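Local coordinates for protein GlcNAc Inducible Gene 2, GIG2 (Candida albicans, PDB 6AKZ) that binds an iron ion and is probably an oxygenase of the DUF1479 (Gig2-like) family in the cupin clan, at residues A[129-138]-A[415-423]; A[88-96]-A[141-149]. One frame throughout, in Å; residues are numbered along the deposited sequence.

Contact 1 (A[129-138]-A[415-423]); sequences NVFWSKPQTE and QGANIDDLK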
loop_
_atom_site.group_PDB
_atom_site.type_symbol
_atom_site.label_atom_id
_atom_site.label_comp_id
_atom_site.label_asym_id
_atom_site.label_seq_id
_atom_site.Cartn_x
_atom_site.Cartn_y
_atom_site.Cartn_z
ATOM N N ASN A 129 -15.205 4.241 11.368
ATOM C CA ASN A 129 -14.286 3.299 12.004
ATOM C C ASN A 129 -15.040 2.023 12.341
ATOM O O ASN A 129 -15.233 1.697 13.522
ATOM C CB ASN A 129 -13.634 3.933 13.244
ATOM C CG ASN A 129 -12.624 5.012 12.873
ATOM O OD1 ASN A 129 -12.614 5.495 11.762
ATOM N ND2 ASN A 129 -11.746 5.336 13.773
ATOM N N VAL A 130 -15.549 1.379 11.300
ATOM C CA VAL A 130 -16.165 0.103 11.369
ATOM C C VAL A 130 -15.167 -0.841 10.660
ATOM O O VAL A 130 -14.720 -0.606 9.508
ATOM C CB VAL A 130 -17.584 0.082 10.783
ATOM C CG1 VAL A 130 -17.656 0.454 9.290
ATOM C CG2 VAL A 130 -18.187 -1.291 10.939
ATOM N N PHE A 131 -14.826 -1.923 11.338
ATOM C CA PHE A 131 -13.831 -2.880 10.828
ATOM C C PHE A 131 -14.334 -4.290 10.532
ATOM O O PHE A 131 -13.879 -4.892 9.519
ATOM C CB PHE A 131 -12.679 -2.908 11.818
ATOM C CG PHE A 131 -12.031 -1.566 12.000
ATOM C CD1 PHE A 131 -11.126 -1.075 11.079
ATOM C CD2 PHE A 131 -12.422 -0.718 13.063
ATOM C CE1 PHE A 131 -10.506 0.144 11.267
ATOM C CE2 PHE A 131 -11.834 0.534 13.247
ATOM C CZ PHE A 131 -10.865 0.972 12.334
ATOM N N TRP A 132 -15.238 -4.847 11.381
ATOM C CA TRP A 132 -15.603 -6.258 11.360
ATOM C C TRP A 132 -17.082 -6.555 11.013
ATOM O O TRP A 132 -17.602 -7.655 11.287
ATOM C CB TRP A 132 -15.166 -6.968 12.697
ATOM C CG TRP A 132 -13.747 -6.690 13.181
ATOM C CD1 TRP A 132 -13.364 -6.081 14.344
ATOM C CD2 TRP A 132 -12.530 -6.906 12.443
ATOM N NE1 TRP A 132 -11.982 -5.925 14.405
ATOM C CE2 TRP A 132 -11.450 -6.421 13.242
ATOM C CE3 TRP A 132 -12.246 -7.493 11.212
ATOM C CZ2 TRP A 132 -10.133 -6.510 12.845
ATOM C CZ3 TRP A 132 -10.881 -7.548 10.801
ATOM C CH2 TRP A 132 -9.866 -7.084 11.622
ATOM N N SER A 133 -17.769 -5.572 10.430
ATOM C CA SER A 133 -19.189 -5.750 10.121
ATOM C C SER A 133 -19.416 -6.891 9.163
ATOM O O SER A 133 -18.501 -7.293 8.402
ATOM C CB SER A 133 -19.743 -4.425 9.508
ATOM O OG SER A 133 -19.235 -4.183 8.207
ATOM N N LYS A 134 -20.645 -7.425 9.133
ATOM C CA LYS A 134 -20.957 -8.472 8.215
ATOM C C LYS A 134 -20.651 -8.127 6.729
ATOM O O LYS A 134 -20.127 -8.974 5.982
ATOM C CB LYS A 134 -22.429 -8.892 8.360
ATOM C CG LYS A 134 -22.843 -10.045 7.423
ATOM C CD LYS A 134 -24.365 -10.085 7.324
ATOM C CE LYS A 134 -24.913 -11.500 7.217
ATOM N NZ LYS A 134 -25.520 -11.817 5.884
ATOM N N PRO A 135 -21.032 -6.892 6.283
ATOM C CA PRO A 135 -20.719 -6.647 4.873
ATOM C C PRO A 135 -19.205 -6.669 4.580
ATOM O O PRO A 135 -18.808 -7.106 3.474
ATOM C CB PRO A 135 -21.334 -5.275 4.570
ATOM C CG PRO A 135 -22.131 -4.888 5.818
ATOM C CD PRO A 135 -21.891 -5.849 6.882
ATOM N N GLN A 136 -18.405 -6.154 5.501
ATOM C CA GLN A 136 -16.967 -6.248 5.411
ATOM C C GLN A 136 -16.413 -7.673 5.334
ATOM O O GLN A 136 -15.619 -8.029 4.416
ATOM C CB GLN A 136 -16.279 -5.433 6.474
ATOM C CG GLN A 136 -16.383 -3.944 6.234
ATOM C CD GLN A 136 -16.064 -3.204 7.483
ATOM O OE1 GLN A 136 -16.753 -3.350 8.530
ATOM N NE2 GLN A 136 -15.022 -2.341 7.392
ATOM N N THR A 137 -16.894 -8.525 6.213
ATOM C CA THR A 137 -16.469 -9.908 6.259
ATOM C C THR A 137 -16.931 -10.612 5.019
ATOM O O THR A 137 -16.132 -11.315 4.351
ATOM C CB THR A 137 -16.949 -10.597 7.567
ATOM O OG1 THR A 137 -16.309 -9.963 8.646
ATOM C CG2 THR A 137 -16.578 -12.048 7.606
ATOM N N GLU A 138 -18.169 -10.342 4.577
ATOM C CA GLU A 138 -18.610 -10.942 3.354
ATOM C C GLU A 138 -17.869 -10.470 2.104
ATOM O O GLU A 138 -17.680 -11.226 1.167
ATOM C CB GLU A 138 -20.124 -10.753 3.118
ATOM C CG GLU A 138 -20.989 -11.508 4.148
ATOM C CD GLU A 138 -22.478 -11.370 3.841
ATOM O OE1 GLU A 138 -22.855 -10.478 3.021
ATOM O OE2 GLU A 138 -23.259 -12.174 4.418
ATOM N N GLN A 415 -17.987 -3.821 16.993
ATOM C CA GLN A 415 -17.560 -3.840 15.581
ATOM C C GLN A 415 -18.300 -4.733 14.647
ATOM O O GLN A 415 -17.843 -4.899 13.474
ATOM C CB GLN A 415 -16.048 -4.115 15.546
ATOM C CG GLN A 415 -15.205 -2.937 16.079
ATOM C CD GLN A 415 -15.209 -1.752 15.143
ATOM O OE1 GLN A 415 -15.552 -1.895 13.981
ATOM N NE2 GLN A 415 -14.784 -0.596 15.637
ATOM N N GLY A 416 -19.372 -5.397 15.099
ATOM C CA GLY A 416 -20.164 -6.227 14.240
ATOM C C GLY A 416 -19.631 -7.592 13.911
ATOM O O GLY A 416 -20.124 -8.243 12.996
ATOM N N ALA A 417 -18.604 -8.045 14.636
ATOM C CA ALA A 417 -17.922 -9.319 14.363
ATOM C C ALA A 417 -18.829 -10.444 14.618
ATOM O O ALA A 417 -19.474 -10.473 15.651
ATOM C CB ALA A 417 -16.741 -9.468 15.284
ATOM N N ASN A 418 -18.961 -11.317 13.664
ATOM C CA ASN A 418 -19.684 -12.558 13.865
ATOM C C ASN A 418 -18.989 -13.658 13.176
ATOM O O ASN A 418 -18.896 -13.661 11.950
ATOM C CB ASN A 418 -21.121 -12.473 13.335
ATOM C CG ASN A 418 -22.090 -12.104 14.398
ATOM O OD1 ASN A 418 -22.703 -11.053 14.354
ATOM N ND2 ASN A 418 -22.232 -12.981 15.391
ATOM N N ILE A 419 -18.509 -14.622 13.960
ATOM C CA ILE A 419 -17.913 -15.814 13.413
ATOM C C ILE A 419 -18.761 -16.406 12.279
ATOM O O ILE A 419 -18.220 -16.924 11.308
ATOM C CB ILE A 419 -17.723 -16.907 14.522
ATOM C CG1 ILE A 419 -16.532 -16.573 15.394
ATOM C CG2 ILE A 419 -17.500 -18.274 13.915
ATOM C CD1 ILE A 419 -15.202 -16.951 14.760
ATOM N N ASP A 420 -20.086 -16.396 12.403
ATOM C CA ASP A 420 -20.892 -17.014 11.367
ATOM C C ASP A 420 -20.802 -16.284 10.002
ATOM O O ASP A 420 -21.100 -16.930 9.013
ATOM C CB ASP A 420 -22.387 -17.096 11.722
ATOM C CG ASP A 420 -22.719 -18.217 12.748
ATOM O OD1 ASP A 420 -21.853 -19.047 13.121
ATOM O OD2 ASP A 420 -23.906 -18.237 13.165
ATOM N N ASP A 421 -20.392 -15.016 9.975
ATOM C CA ASP A 421 -20.187 -14.267 8.702
ATOM C C ASP A 421 -19.059 -14.884 7.863
ATOM O O ASP A 421 -18.916 -14.608 6.667
ATOM C CB ASP A 421 -19.840 -12.813 8.993
ATOM C CG ASP A 421 -20.943 -12.073 9.748
ATOM O OD1 ASP A 421 -22.084 -12.583 9.685
ATOM O OD2 ASP A 421 -20.694 -10.978 10.319
ATOM N N LEU A 422 -18.223 -15.710 8.492
ATOM C CA LEU A 422 -17.189 -16.401 7.792
ATOM C C LEU A 422 -17.706 -17.650 7.157
ATOM O O LEU A 422 -17.003 -18.240 6.432
ATOM C CB LEU A 422 -16.006 -16.687 8.733
ATOM C CG LEU A 422 -15.347 -15.479 9.390
ATOM C CD1 LEU A 422 -14.555 -15.798 10.641
ATOM C CD2 LEU A 422 -14.448 -14.840 8.340
ATOM N N LYS A 423 -18.975 -18.033 7.398
ATOM C CA LYS A 423 -19.633 -19.041 6.672
ATOM C C LYS A 423 -18.964 -20.432 6.823
ATOM O O LYS A 423 -18.951 -21.227 5.874
ATOM C CB LYS A 423 -19.816 -18.690 5.200
ATOM C CG LYS A 423 -20.171 -17.237 4.854
ATOM C CD LYS A 423 -21.587 -16.822 5.128
ATOM C CE LYS A 423 -21.758 -15.339 4.755
ATOM N NZ LYS A 423 -22.858 -14.719 5.518
HETATM O O HOH W 1 -18.162 -10.246 10.765
HETATM O O HOH W 2 -17.491 -14.319 4.545
#
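Gln415 reaches into the loop 129-132 and satisfies its backbone with both ends of one amide. Its CB lies 3.5 Å from Trp132 CD1, obliquely to the indole, and CG stays near the same atom. The chain then folds back at chi2 (-71°), which carries CD to the edge of the Phe131 ring, in its plane. Gln415 OE1 accepts from Phe131 N at 2.7 Å, the donor tilted 30° from the carbonyl plane; Gln415 NE2 donates to Asn129 O at 3.2 Å and to Glu413 OE1. Trp132 turns its NE1 to Ile396 O.

Further along, Asp421 lies across the Lys134 chain at about a right angle, OD2 3.3 Å from Lys134 CB. A water joins this OD2 to Thr137 OG1, Trp132 O and Asn418 N. Glu138 OE2 is shared by two ammonium groups, Lys423 NZ at 2.8 Å on its anti side and Lys134 NZ at 2.7 Å from above the carboxylate plane; the shared charge probably offsets the repulsion between the lysines. One turn back, Gln136 OE1 accepts from Ser133 N and OG and Gln136 N returns a weak bond to Ser133 OG, a capping box starting helix 134-140 where the 415-423 loop lies against it.

Contact 2 (A[88-96]-A[141-149]); sequences LMIENVIDV and FHPNMKAIF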
loop_
_atom_site.group_PDB
_atom_site.type_symbol
_atom_site.label_atom_id
_atom_site.label_comp_id
_atom_site.label_asym_id
_atom_site.label_seq_id
_atom_site.Cartn_x
_atom_site.Cartn_y
_atom_site.Cartn_z
ATOM N N LEU A 88 -4.342 -0.569 -11.070
ATOM C CA LEU A 88 -5.289 -1.362 -11.869
ATOM C C LEU A 88 -6.693 -1.173 -11.344
ATOM O O LEU A 88 -6.915 -1.300 -10.147
ATOM C CB LEU A 88 -4.905 -2.840 -11.771
ATOM C CG LEU A 88 -5.836 -3.830 -12.513
ATOM C CD1 LEU A 88 -5.863 -3.614 -14.027
ATOM C CD2 LEU A 88 -5.254 -5.228 -12.254
ATOM N N MET A 89 -7.662 -1.004 -12.240
ATOM C CA MET A 89 -9.056 -1.054 -11.932
ATOM C C MET A 89 -9.652 -2.300 -12.610
ATOM O O MET A 89 -9.495 -2.488 -13.806
ATOM C CB MET A 89 -9.753 0.227 -12.386
ATOM C CG MET A 89 -11.325 0.150 -12.301
ATOM S SD MET A 89 -12.109 1.657 -12.970
ATOM C CE MET A 89 -11.662 2.832 -11.773
ATOM N N ILE A 90 -10.236 -3.166 -11.829
ATOM C CA ILE A 90 -10.897 -4.393 -12.319
ATOM C C ILE A 90 -12.366 -4.188 -12.222
ATOM O O ILE A 90 -12.948 -4.006 -11.109
ATOM C CB ILE A 90 -10.466 -5.580 -11.476
ATOM C CG1 ILE A 90 -8.943 -5.714 -11.408
ATOM C CG2 ILE A 90 -11.146 -6.858 -11.978
ATOM C CD1 ILE A 90 -8.477 -6.748 -10.413
ATOM N N GLU A 91 -13.037 -4.196 -13.338
ATOM C CA GLU A 91 -14.487 -3.930 -13.365
ATOM C C GLU A 91 -15.360 -5.165 -13.139
ATOM O O GLU A 91 -14.945 -6.241 -13.443
ATOM C CB GLU A 91 -14.849 -3.263 -14.676
ATOM C CG GLU A 91 -14.295 -1.865 -14.708
ATOM C CD GLU A 91 -14.988 -0.948 -15.702
ATOM O OE1 GLU A 91 -14.660 -1.185 -16.883
ATOM O OE2 GLU A 91 -15.777 0.002 -15.294
ATOM N N ASN A 92 -16.512 -5.012 -12.482
ATOM C CA ASN A 92 -17.517 -6.032 -12.439
ATOM C C ASN A 92 -17.086 -7.245 -11.598
ATOM O O ASN A 92 -17.371 -8.399 -11.900
ATOM C CB ASN A 92 -17.943 -6.472 -13.874
ATOM C CG ASN A 92 -18.570 -5.342 -14.715
ATOM O OD1 ASN A 92 -19.461 -4.632 -14.288
ATOM N ND2 ASN A 92 -18.179 -5.264 -15.934
ATOM N N VAL A 93 -16.345 -6.981 -10.545
ATOM C CA VAL A 93 -15.967 -8.022 -9.585
ATOM C C VAL A 93 -17.193 -8.467 -8.781
ATOM O O VAL A 93 -17.340 -9.644 -8.490
ATOM C CB VAL A 93 -14.936 -7.486 -8.608
ATOM C CG1 VAL A 93 -14.577 -8.621 -7.614
ATOM C CG2 VAL A 93 -13.720 -6.977 -9.424
ATOM N N ILE A 94 -18.049 -7.531 -8.416
ATOM C CA ILE A 94 -19.241 -7.820 -7.606
ATOM C C ILE A 94 -20.455 -7.220 -8.299
ATOM O O ILE A 94 -20.398 -6.082 -8.760
ATOM C CB ILE A 94 -19.138 -7.219 -6.197
ATOM C CG1 ILE A 94 -17.864 -7.629 -5.457
ATOM C CG2 ILE A 94 -20.372 -7.571 -5.337
ATOM C CD1 ILE A 94 -17.750 -9.062 -5.186
ATOM N N ASP A 95 -21.542 -8.001 -8.363
ATOM C CA ASP A 95 -22.843 -7.486 -8.870
ATOM C C ASP A 95 -23.307 -6.237 -8.154
ATOM O O ASP A 95 -23.237 -6.152 -6.934
ATOM C CB ASP A 95 -23.958 -8.547 -8.696
ATOM C CG ASP A 95 -23.783 -9.740 -9.585
ATOM O OD1 ASP A 95 -23.337 -9.581 -10.758
ATOM O OD2 ASP A 95 -24.096 -10.875 -9.129
ATOM N N VAL A 96 -23.973 -5.354 -8.887
ATOM C CA VAL A 96 -24.482 -4.119 -8.327
ATOM C C VAL A 96 -25.503 -4.381 -7.253
ATOM O O VAL A 96 -25.536 -3.694 -6.232
ATOM C CB VAL A 96 -25.098 -3.225 -9.419
ATOM C CG1 VAL A 96 -25.882 -2.065 -8.815
ATOM C CG2 VAL A 96 -24.009 -2.743 -10.379
ATOM N N PHE A 141 -14.229 -11.875 1.778
ATOM C CA PHE A 141 -14.172 -13.252 1.423
ATOM C C PHE A 141 -15.059 -13.704 0.292
ATOM O O PHE A 141 -15.154 -14.897 0.032
ATOM C CB PHE A 141 -14.303 -14.088 2.659
ATOM C CG PHE A 141 -13.262 -13.787 3.667
ATOM C CD1 PHE A 141 -11.926 -13.922 3.365
ATOM C CD2 PHE A 141 -13.633 -13.404 4.911
ATOM C CE1 PHE A 141 -10.956 -13.669 4.311
ATOM C CE2 PHE A 141 -12.671 -13.121 5.871
ATOM C CZ PHE A 141 -11.345 -13.274 5.562
ATOM N N HIS A 142 -15.657 -12.780 -0.452
ATOM C CA HIS A 142 -16.387 -13.145 -1.605
ATOM C C HIS A 142 -15.467 -13.868 -2.594
ATOM O O HIS A 142 -14.320 -13.461 -2.767
ATOM C CB HIS A 142 -16.985 -11.899 -2.252
ATOM C CG HIS A 142 -17.916 -12.165 -3.378
ATOM N ND1 HIS A 142 -17.505 -12.524 -4.648
ATOM C CD2 HIS A 142 -19.275 -12.071 -3.440
ATOM C CE1 HIS A 142 -18.565 -12.638 -5.441
ATOM N NE2 HIS A 142 -19.648 -12.374 -4.726
ATOM N N PRO A 143 -15.942 -14.943 -3.223
ATOM C CA PRO A 143 -15.067 -15.730 -4.123
ATOM C C PRO A 143 -14.389 -14.902 -5.215
ATOM O O PRO A 143 -13.224 -15.168 -5.582
ATOM C CB PRO A 143 -16.060 -16.748 -4.791
ATOM C CG PRO A 143 -17.227 -16.755 -3.907
ATOM C CD PRO A 143 -17.355 -15.382 -3.363
ATOM N N ASN A 144 -15.105 -13.903 -5.721
ATOM C CA ASN A 144 -14.570 -13.024 -6.747
ATOM C C ASN A 144 -13.487 -12.154 -6.126
ATOM O O ASN A 144 -12.530 -11.758 -6.791
ATOM C CB ASN A 144 -15.675 -12.153 -7.344
ATOM C CG ASN A 144 -16.594 -12.930 -8.267
ATOM O OD1 ASN A 144 -16.425 -14.133 -8.461
ATOM N ND2 ASN A 144 -17.574 -12.242 -8.842
ATOM N N MET A 145 -13.584 -11.809 -4.858
ATOM C CA MET A 145 -12.557 -11.001 -4.227
ATOM C C MET A 145 -11.335 -11.883 -3.961
ATOM O O MET A 145 -10.255 -11.490 -4.220
ATOM C CB MET A 145 -13.016 -10.367 -2.936
ATOM C CG MET A 145 -14.184 -9.450 -3.188
ATOM S SD MET A 145 -13.578 -7.977 -3.965
ATOM C CE MET A 145 -13.199 -8.577 -5.589
ATOM N N LYS A 146 -11.544 -13.076 -3.407
ATOM C CA LYS A 146 -10.393 -13.954 -3.217
ATOM C C LYS A 146 -9.623 -14.148 -4.549
ATOM O O LYS A 146 -8.401 -14.216 -4.572
ATOM C CB LYS A 146 -10.834 -15.315 -2.701
ATOM C CG LYS A 146 -11.375 -15.209 -1.249
ATOM C CD LYS A 146 -11.685 -16.628 -0.719
ATOM C CE LYS A 146 -11.945 -16.603 0.761
ATOM N NZ LYS A 146 -12.120 -17.940 1.373
ATOM N N ALA A 147 -10.367 -14.305 -5.612
ATOM C CA ALA A 147 -9.813 -14.528 -6.943
ATOM C C ALA A 147 -8.912 -13.389 -7.376
ATOM O O ALA A 147 -7.787 -13.617 -7.857
ATOM C CB ALA A 147 -10.914 -14.762 -7.981
ATOM N N ILE A 148 -9.359 -12.160 -7.225
ATOM C CA ILE A 148 -8.518 -11.044 -7.685
ATOM C C ILE A 148 -7.285 -10.886 -6.838
ATOM O O ILE A 148 -6.227 -10.566 -7.357
ATOM C CB ILE A 148 -9.234 -9.678 -7.834
ATOM C CG1 ILE A 148 -9.698 -9.163 -6.498
ATOM C CG2 ILE A 148 -10.409 -9.813 -8.838
ATOM C CD1 ILE A 148 -10.377 -7.795 -6.571
ATOM N N PHE A 149 -7.369 -11.149 -5.551
ATOM C CA PHE A 149 -6.146 -11.155 -4.735
ATOM C C PHE A 149 -5.181 -12.261 -5.153
ATOM O O PHE A 149 -3.977 -12.026 -5.171
ATOM C CB PHE A 149 -6.505 -11.182 -3.250
ATOM C CG PHE A 149 -6.875 -9.828 -2.729
ATOM C CD1 PHE A 149 -8.163 -9.343 -2.856
ATOM C CD2 PHE A 149 -5.894 -8.996 -2.185
ATOM C CE1 PHE A 149 -8.514 -8.050 -2.404
ATOM C CE2 PHE A 149 -6.221 -7.700 -1.696
ATOM C CZ PHE A 149 -7.514 -7.216 -1.830
HETATM O O HOH W 3 -21.836 -10.664 -6.838
#
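Past the end of strand 87-91 the backbone bends at Asn92, whose phi is positive, and comes nearest helix 143-153 where the CA atoms of Val93 and Asn144 are 5.9 Å apart. Here Asn144 ND2 donates to Val93 O at 2.6 Å, an almost straight bond (162° at the hydrogen) with the oxygen close to the amide plane. Asn144 CB packs on Val93 CG1 at 3.7 Å, the two side chains lying alongside and pointing opposite ways.

Ile94 sends CD1 over the centre of the His142 ring, a CH-pi contact 3.5 Å from the centroid and 9° off the normal, while Pro143 CD covers the opposite face toward the rim. The ring is held in this position by its own helix: His142 is the N-cap of helix 143-153, with CG anti to the backbone N (chi1 -173°), and ND1 accepts from Asn144 N at 3.0 Å. The contact joins the first turn of that helix to the segment just after a strand between 63-65 and 346-350 in the main sheet of this cupin-clan protein.

Deeper in, Ile90 CD1 meets Ile148 CG2 at 4.0 Å, side chains again running in opposite senses, and Ile148 also touches Phe346 and Phe348 of the neighbouring strand. Met145 CG lies 4.1 Å from Ile94 CD1. At the other end, a water accepts from Asp95 N and weakly contacts His142 NE2.

The centres of contacts 1 and 2 are about 18 Å apart, and the two alternate along the chain: 88-96, 129-138, 141-149, then 415-423. Their middle segments belong to consecutive helices, 134-140 and 143-153. The first of these meets the late loop before helix 426-431, the second meets strand 87-91 of the seven-stranded sheet and the residues just after it. The contacts touch directly where Leu422 CD2 packs on Phe141 CE2 at 3.5 Å. Helix 96-112, which starts at Val96, also touches both, with Trp102 reaching Pro135 and His142. The helix pair therefore links the sheet to the C-terminal part of the chain, away from the iron site of His192, Asp194 and His355.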